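Side-chain contacts in ribonuclease H (Uncultured organism, PDB 3U3G), which acts as a type 1 ribonuclease H, probably cleaving the RNA strand of RNA/DNA hybrids: residues 4-9 and 54-59; 24-29 and 124-129; 47-52 and 74-79. One frame throughout, in Å; residues are numbered along the deposited sequence.

In the fold
The three contacts hold helices on the two faces of the one mixed sheet of the ribonuclease H fold. Contacts 1 and 3 both use helix 45-60, against the neighbouring parallel strands 3-12 and 71-76. Contact 2 sets helix 125-139 on the other face, over strand 17-26. Contact 1 is deeply buried and purely apolar across the interface. Contact 3 is also central, but there a glutamate carboxylate lies loosely against a strand-end methionine and a serine in the turn after it. Contact 2 lies farther out, and an exposed arginine lies across a buried valine. D9 comes close to E49, and N124 bonds to D77, so segments of all three contacts come together at one acidic group.

Contact 1 (4-9 and 54-59); sequences IIIYTD and IRALED
The central strand of the ribonuclease H sheet packs here against helix 45-60, with I6 and T8 of the strand meeting A56 of the helix. The contact is made by three methyl groups. A56 CB lies 3.8 Å from I6 CG2 and 3.7 Å from T8 CG2. The two strand methyls also touch each other, with I6 CG2 3.7 Å from T8 CG2. The three thus form a nearly even triangle, and the small A56 lets the helix come close: the CA atoms of T8 and A56 are 7.3 Å apart. I6 and T8 both point at the helix, as alternate residues of a strand do. In I6, chi1 (-60°) puts CG1 beside the backbone N and CG2 anti to it, and CG2 is the branch that meets A56. T8 uses its methyl and not its hydroxyl. No hydrogen bond crosses the contact.

Within the helix, R55 and D59, one turn apart, are joined by a salt bridge: R55 NE donates to D59 OD1 at 2.9 Å. The oxygen lies in the guanidinium plane, but NE meets the carboxylate on its syn side, 33° out of its plane. The other oxygen of D59 bonds to S36.

A56 also touches V23 of strand 17-26. I6 packs on V72 and V74 of strand 71-76, and T8 on M76. Y7 points to the other face, where it touches N124.

Contact 2 (24-29 and 124-129); sequences VITDEK and NARADE
V24 and R126 make most of this contact, and their side chains cross at about a right angle. The first kind of interaction is a methyl over a flat cation. V24 CG1 sits over the centre of one guanidinium face, 3.5 Å above its plane and 3.6 Å from R126 CZ. The arginine chain bends at chi3 (69°), which helps lay the guanidinium across the valine. T26 CG2 approaches R126 NH1 obliquely and more loosely, at 4.3 Å.

The second kind is plain apolar packing at the root of the helix. V24 CG2 lies 3.9 Å from R126 CB, and it is 4.4 Å from A127 CB. No hydrogen bond joins the two segments.

Polar bonds lie beside the contact. R126 NH2 forms a salt bridge with E35 and a hydrogen bond with T32, both on strand 32-41. NH2 is thus held by E35 and T32 while the guanidinium face rests on V24. Where the chain turns away, T26 OG1 donates to D27 O at 2.9 Å. K29 N donates to D27 OD1 at 2.9 Å, coming from above the carboxylate plane. This is an Asx turn, and the same oxygen also accepts from N31 N.

Strand 24-26 and helix 125-129 run at 140° to each other, with their axes 9.6 Å apart at closest approach. Helix 125-139 packs on the face of the ribonuclease H sheet opposite helix 45-60, so V24 joins the second strand to the C-terminal helix. Strand 17-26 lies between strands 3-12 and 32-41 in the sheet. I25 points to the opposite face from V24 and packs on I4 and F63.

Contact 3 (47-52 and 74-79); sequences VAEYEA and VRMDSE
E49 meets M76 and S78 through its carboxylate, at loose van der Waals distance. E49 OE1 is 4.2 Å from the methyl carbon M76 CE. The other oxygen, E49 OE2, is 4.2 Å from S78 CB. With its two oxygens the glutamate thus reaches M76, the last strand residue, and S78 in the turn that follows, and no hydrogen bond crosses between the segments. In M76, chi2 (178°) carries the sulfur out from the strand, and chi3 (100°) turns CE toward E49.

In the next shell, I81 of helix 79-85 touches both E49 and M76. M76 also packs on V82. S78 stands at the N-cap of helix 79-85, where its OG bonds to I81 N. Its hydroxyl therefore serves that helix, while its CB meets E49.

Acidic groups gather beside the contact. E49 OE2 is 4.7 Å from D77 OD1, near but not touching. The same E49 oxygen comes within 3.3 Å of D9 OD1 on strand 3-12. D77 OD1 accepts a hydrogen bond from N124 ND2, which helps fix that carboxylate.

D9, E49 and D77 come from a central strand, the helix packed on it, and the turn just after the neighbouring parallel strand. This arrangement is consistent with the acidic cluster of the ribonuclease H fold, which in relatives holds the divalent metal ions used for cleavage.

Contact 1 (4-9 and 54-59)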
# COMPACT_ATOMS: atom_id res chain seq x y z
N ILE A 4 -9.38 1.75 -10.96
CA ILE A 4 -8.17 2.25 -10.34
C ILE A 4 -7.41 1.07 -9.75
O ILE A 4 -7.96 0.30 -8.96
CB ILE A 4 -8.49 3.28 -9.25
CG1 ILE A 4 -9.09 4.55 -9.88
CG2 ILE A 4 -7.23 3.64 -8.46
CD1 ILE A 4 -9.60 5.58 -8.84
N ILE A 5 -6.20 0.85 -10.25
CA ILE A 5 -5.35 -0.25 -9.80
C ILE A 5 -4.19 0.31 -8.99
O ILE A 5 -3.45 1.19 -9.47
CB ILE A 5 -4.80 -1.08 -10.99
CG1 ILE A 5 -5.96 -1.65 -11.82
CG2 ILE A 5 -3.90 -2.21 -10.48
CD1 ILE A 5 -5.53 -2.18 -13.16
N ILE A 6 -4.04 -0.17 -7.76
CA ILE A 6 -3.04 0.34 -6.84
C ILE A 6 -2.04 -0.78 -6.56
O ILE A 6 -2.43 -1.93 -6.40
CB ILE A 6 -3.70 0.75 -5.50
CG1 ILE A 6 -4.73 1.86 -5.72
CG2 ILE A 6 -2.64 1.21 -4.51
CD1 ILE A 6 -5.58 2.17 -4.50
N TYR A 7 -0.74 -0.46 -6.61
CA TYR A 7 0.31 -1.35 -6.12
C TYR A 7 0.94 -0.69 -4.91
O TYR A 7 1.27 0.51 -4.95
CB TYR A 7 1.41 -1.55 -7.16
CG TYR A 7 0.93 -2.06 -8.50
CD1 TYR A 7 0.20 -1.23 -9.35
CD2 TYR A 7 1.08 -3.40 -8.84
CE1 TYR A 7 -0.24 -1.69 -10.59
CE2 TYR A 7 0.62 -3.87 -10.07
CZ TYR A 7 -0.08 -3.03 -10.91
OH TYR A 7 -0.59 -3.50 -12.11
N THR A 8 1.16 -1.44 -3.84
CA THR A 8 1.86 -0.88 -2.70
C THR A 8 3.02 -1.75 -2.28
O THR A 8 3.01 -2.96 -2.50
CB THR A 8 0.95 -0.65 -1.47
OG1 THR A 8 0.53 -1.91 -0.93
CG2 THR A 8 -0.29 0.18 -1.85
N ASP A 9 4.02 -1.12 -1.68
CA ASP A 9 5.10 -1.84 -1.02
C ASP A 9 5.66 -0.95 0.09
O ASP A 9 5.56 0.29 0.04
CB ASP A 9 6.21 -2.19 -2.03
CG ASP A 9 7.13 -3.31 -1.55
OD1 ASP A 9 6.80 -4.01 -0.57
OD2 ASP A 9 8.19 -3.50 -2.18
N ILE A 54 -1.92 2.55 4.11
CA ILE A 54 -2.54 3.76 4.66
C ILE A 54 -2.32 4.97 3.74
O ILE A 54 -3.25 5.71 3.45
CB ILE A 54 -2.04 4.01 6.08
CG1 ILE A 54 -2.54 2.89 7.00
CG2 ILE A 54 -2.50 5.37 6.58
CD1 ILE A 54 -1.91 2.89 8.37
N ARG A 55 -1.11 5.09 3.21
CA ARG A 55 -0.79 6.16 2.27
C ARG A 55 -1.55 6.02 0.96
O ARG A 55 -2.10 7.00 0.47
CB ARG A 55 0.71 6.23 2.02
CG ARG A 55 1.12 7.15 0.86
CD ARG A 55 0.76 8.63 1.07
NE ARG A 55 1.27 9.47 -0.03
CZ ARG A 55 2.49 9.99 -0.06
NH1 ARG A 55 2.91 10.63 -1.15
NH2 ARG A 55 3.29 9.88 0.99
N ALA A 56 -1.68 4.80 0.45
CA ALA A 56 -2.50 4.62 -0.76
C ALA A 56 -3.95 5.03 -0.55
O ALA A 56 -4.55 5.68 -1.41
CB ALA A 56 -2.43 3.18 -1.26
N LEU A 57 -4.51 4.68 0.62
CA LEU A 57 -5.88 5.10 0.95
C LEU A 57 -6.04 6.62 1.09
O LEU A 57 -7.08 7.16 0.70
CB LEU A 57 -6.36 4.39 2.22
CG LEU A 57 -6.51 2.88 2.00
CD1 LEU A 57 -6.67 2.21 3.36
CD2 LEU A 57 -7.74 2.56 1.13
N GLU A 58 -4.98 7.29 1.54
CA GLU A 58 -4.95 8.75 1.57
C GLU A 58 -4.88 9.33 0.16
O GLU A 58 -5.62 10.26 -0.19
CB GLU A 58 -3.77 9.21 2.42
CG GLU A 58 -3.38 10.67 2.31
CD GLU A 58 -4.12 11.56 3.29
OE1 GLU A 58 -5.19 11.12 3.79
OE2 GLU A 58 -3.75 12.76 3.36
N ASP A 59 -3.99 8.78 -0.66
CA ASP A 59 -3.84 9.23 -2.04
C ASP A 59 -5.19 9.16 -2.74
O ASP A 59 -5.55 10.05 -3.51
CB ASP A 59 -2.87 8.31 -2.78
CG ASP A 59 -1.42 8.47 -2.32
OD1 ASP A 59 -1.04 9.57 -1.86
OD2 ASP A 59 -0.63 7.57 -2.64

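Contact 2 (24-29 and 124-129)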
# COMPACT_ATOMS: atom_id res chain seq x y z
N VAL A 24 1.98 2.86 -6.46
CA VAL A 24 1.76 3.14 -7.87
C VAL A 24 0.28 3.00 -8.14
O VAL A 24 -0.36 2.01 -7.72
CB VAL A 24 2.52 2.12 -8.78
CG1 VAL A 24 2.26 2.41 -10.25
CG2 VAL A 24 4.02 2.13 -8.46
N ILE A 25 -0.30 3.97 -8.83
CA ILE A 25 -1.71 3.92 -9.18
C ILE A 25 -1.86 4.05 -10.68
O ILE A 25 -1.25 4.95 -11.29
CB ILE A 25 -2.52 5.04 -8.50
CG1 ILE A 25 -2.17 5.10 -7.01
CG2 ILE A 25 -4.02 4.84 -8.74
CD1 ILE A 25 -3.04 6.07 -6.20
N THR A 26 -2.55 3.09 -11.28
CA THR A 26 -2.80 3.11 -12.73
C THR A 26 -4.29 3.06 -13.03
O THR A 26 -5.10 2.66 -12.19
CB THR A 26 -2.09 1.95 -13.49
OG1 THR A 26 -2.85 0.74 -13.36
CG2 THR A 26 -0.66 1.74 -12.97
N ASP A 27 -4.63 3.31 -14.29
CA ASP A 27 -5.97 2.99 -14.76
C ASP A 27 -6.00 1.58 -15.34
O ASP A 27 -5.03 0.81 -15.24
CB ASP A 27 -6.48 4.05 -15.75
CG ASP A 27 -5.71 4.05 -17.08
OD1 ASP A 27 -4.94 3.12 -17.38
OD2 ASP A 27 -5.96 4.98 -17.86
N GLU A 28 -7.15 1.23 -15.90
CA GLU A 28 -7.39 -0.12 -16.40
C GLU A 28 -6.56 -0.44 -17.63
O GLU A 28 -6.45 -1.61 -18.01
CB GLU A 28 -8.88 -0.30 -16.70
CG GLU A 28 -9.37 0.42 -17.96
CD GLU A 28 -9.71 1.91 -17.74
OE1 GLU A 28 -9.51 2.43 -16.63
OE2 GLU A 28 -10.08 2.60 -18.73
N LYS A 29 -6.01 0.59 -18.28
CA LYS A 29 -5.14 0.39 -19.44
C LYS A 29 -3.69 0.26 -19.02
O LYS A 29 -2.80 0.09 -19.86
CB LYS A 29 -5.30 1.54 -20.45
CG LYS A 29 -6.74 1.84 -20.78
CD LYS A 29 -6.87 2.84 -21.90
CE LYS A 29 -8.33 3.24 -22.07
NZ LYS A 29 -8.52 4.23 -23.17
N ASN A 124 5.66 -6.47 -8.79
CA ASN A 124 5.62 -5.30 -7.92
C ASN A 124 6.92 -4.49 -7.89
O ASN A 124 7.18 -3.74 -6.94
CB ASN A 124 5.20 -5.70 -6.51
CG ASN A 124 4.48 -4.59 -5.77
OD1 ASN A 124 3.90 -3.70 -6.39
ND2 ASN A 124 4.36 -4.73 -4.45
N ALA A 125 7.72 -4.61 -8.95
CA ALA A 125 9.05 -4.01 -8.96
C ALA A 125 9.03 -2.48 -8.89
O ALA A 125 9.88 -1.89 -8.25
CB ALA A 125 9.86 -4.49 -10.15
N ARG A 126 8.02 -1.85 -9.49
CA ARG A 126 7.96 -0.39 -9.47
C ARG A 126 7.80 0.16 -8.05
O ARG A 126 8.54 1.05 -7.62
CB ARG A 126 6.81 0.12 -10.35
CG ARG A 126 7.09 0.10 -11.84
CD ARG A 126 5.85 0.51 -12.61
NE ARG A 126 5.53 1.93 -12.43
CZ ARG A 126 4.49 2.52 -13.02
NH1 ARG A 126 3.57 1.79 -13.63
NH2 ARG A 126 4.30 3.84 -12.90
N ALA A 127 6.82 -0.38 -7.32
CA ALA A 127 6.61 0.05 -5.93
C ALA A 127 7.85 -0.21 -5.09
O ALA A 127 8.18 0.59 -4.21
CB ALA A 127 5.39 -0.64 -5.34
N ASP A 128 8.50 -1.35 -5.28
CA ASP A 128 9.76 -1.61 -4.60
C ASP A 128 10.83 -0.55 -4.89
O ASP A 128 11.56 -0.13 -3.99
CB ASP A 128 10.28 -3.02 -4.92
CG ASP A 128 11.65 -3.29 -4.32
OD1 ASP A 128 11.72 -3.65 -3.14
OD2 ASP A 128 12.66 -3.06 -5.02
N GLU A 129 10.94 -0.16 -6.16
CA GLU A 129 11.88 0.89 -6.54
C GLU A 129 11.56 2.19 -5.80
O GLU A 129 12.47 2.89 -5.33
CB GLU A 129 11.87 1.13 -8.06
CG GLU A 129 12.06 -0.12 -8.90
CD GLU A 129 11.74 0.10 -10.38
OE1 GLU A 129 11.52 1.26 -10.79
OE2 GLU A 129 11.70 -0.89 -11.14

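Contact 3 (47-52 and 74-79)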
# COMPACT_ATOMS: atom_id res chain seq x y z
N VAL A 47 5.45 -3.00 9.46
CA VAL A 47 4.83 -1.71 9.69
C VAL A 47 4.89 -0.82 8.45
O VAL A 47 3.87 -0.27 8.05
CB VAL A 47 5.39 -0.99 10.92
CG1 VAL A 47 4.97 0.48 10.94
CG2 VAL A 47 4.91 -1.70 12.19
N ALA A 48 6.04 -0.80 7.77
CA ALA A 48 6.15 -0.09 6.51
C ALA A 48 5.17 -0.55 5.44
O ALA A 48 4.57 0.27 4.76
CB ALA A 48 7.60 -0.09 5.98
N GLU A 49 4.96 -1.87 5.30
CA GLU A 49 3.97 -2.36 4.35
C GLU A 49 2.58 -1.82 4.68
O GLU A 49 1.80 -1.48 3.79
CB GLU A 49 3.92 -3.89 4.35
CG GLU A 49 5.10 -4.59 3.66
CD GLU A 49 4.80 -5.04 2.23
OE1 GLU A 49 3.92 -4.46 1.56
OE2 GLU A 49 5.50 -5.96 1.74
N TYR A 50 2.24 -1.81 5.97
CA TYR A 50 0.93 -1.32 6.39
C TYR A 50 0.82 0.19 6.20
O TYR A 50 -0.20 0.68 5.72
CB TYR A 50 0.66 -1.66 7.85
CG TYR A 50 0.04 -3.03 8.10
CD1 TYR A 50 0.52 -4.17 7.47
CD2 TYR A 50 -0.98 -3.19 9.02
CE1 TYR A 50 -0.04 -5.41 7.71
CE2 TYR A 50 -1.49 -4.44 9.32
CZ TYR A 50 -1.04 -5.54 8.64
OH TYR A 50 -1.62 -6.77 8.88
N GLU A 51 1.91 0.91 6.45
CA GLU A 51 1.91 2.35 6.22
C GLU A 51 1.74 2.67 4.74
O GLU A 51 1.14 3.69 4.39
CB GLU A 51 3.19 3.00 6.76
CG GLU A 51 3.34 3.05 8.27
CD GLU A 51 2.49 4.12 8.94
OE1 GLU A 51 1.52 4.64 8.33
OE2 GLU A 51 2.77 4.40 10.14
N ALA A 52 2.27 1.84 3.86
CA ALA A 52 2.11 2.08 2.43
C ALA A 52 0.65 1.95 2.01
O ALA A 52 0.15 2.75 1.22
CB ALA A 52 2.99 1.13 1.63
N VAL A 74 -6.24 -3.31 -5.04
CA VAL A 74 -4.89 -3.15 -4.49
C VAL A 74 -4.12 -4.44 -4.66
O VAL A 74 -4.61 -5.52 -4.28
CB VAL A 74 -4.94 -2.81 -2.98
CG1 VAL A 74 -3.53 -2.86 -2.39
CG2 VAL A 74 -5.56 -1.45 -2.76
N ARG A 75 -3.00 -4.35 -5.37
CA ARG A 75 -2.11 -5.47 -5.65
C ARG A 75 -0.88 -5.42 -4.76
O ARG A 75 -0.24 -4.37 -4.63
CB ARG A 75 -1.70 -5.47 -7.12
CG ARG A 75 -2.90 -5.66 -8.03
CD ARG A 75 -2.56 -5.53 -9.51
NE ARG A 75 -3.77 -5.75 -10.32
CZ ARG A 75 -3.79 -5.75 -11.64
NH1 ARG A 75 -2.67 -5.53 -12.32
NH2 ARG A 75 -4.95 -5.87 -12.28
N MET A 76 -0.59 -6.53 -4.09
CA MET A 76 0.55 -6.60 -3.18
C MET A 76 1.28 -7.90 -3.45
O MET A 76 0.65 -8.92 -3.70
CB MET A 76 0.05 -6.63 -1.75
CG MET A 76 -0.81 -5.44 -1.36
SD MET A 76 -1.42 -5.56 0.32
CE MET A 76 -0.27 -4.51 1.20
N ASP A 77 2.60 -7.89 -3.26
CA ASP A 77 3.36 -9.11 -3.43
C ASP A 77 3.57 -9.91 -2.14
O ASP A 77 4.13 -11.00 -2.18
CB ASP A 77 4.67 -8.88 -4.20
CG ASP A 77 5.69 -8.06 -3.42
OD1 ASP A 77 5.31 -7.01 -2.87
OD2 ASP A 77 6.91 -8.24 -3.69
N SER A 78 2.86 -9.53 -1.09
CA SER A 78 2.86 -10.31 0.14
C SER A 78 1.54 -11.07 0.26
O SER A 78 0.50 -10.47 0.51
CB SER A 78 3.02 -9.39 1.36
OG SER A 78 2.74 -10.09 2.56
N GLU A 79 1.58 -12.38 0.09
CA GLU A 79 0.36 -13.15 0.22
C GLU A 79 -0.20 -13.07 1.64
O GLU A 79 -1.41 -12.97 1.84
CB GLU A 79 0.55 -14.62 -0.21
CG GLU A 79 -0.78 -15.35 -0.23
CD GLU A 79 -0.72 -16.75 -0.79
OE1 GLU A 79 0.36 -17.20 -1.19
OE2 GLU A 79 -1.81 -17.36 -0.88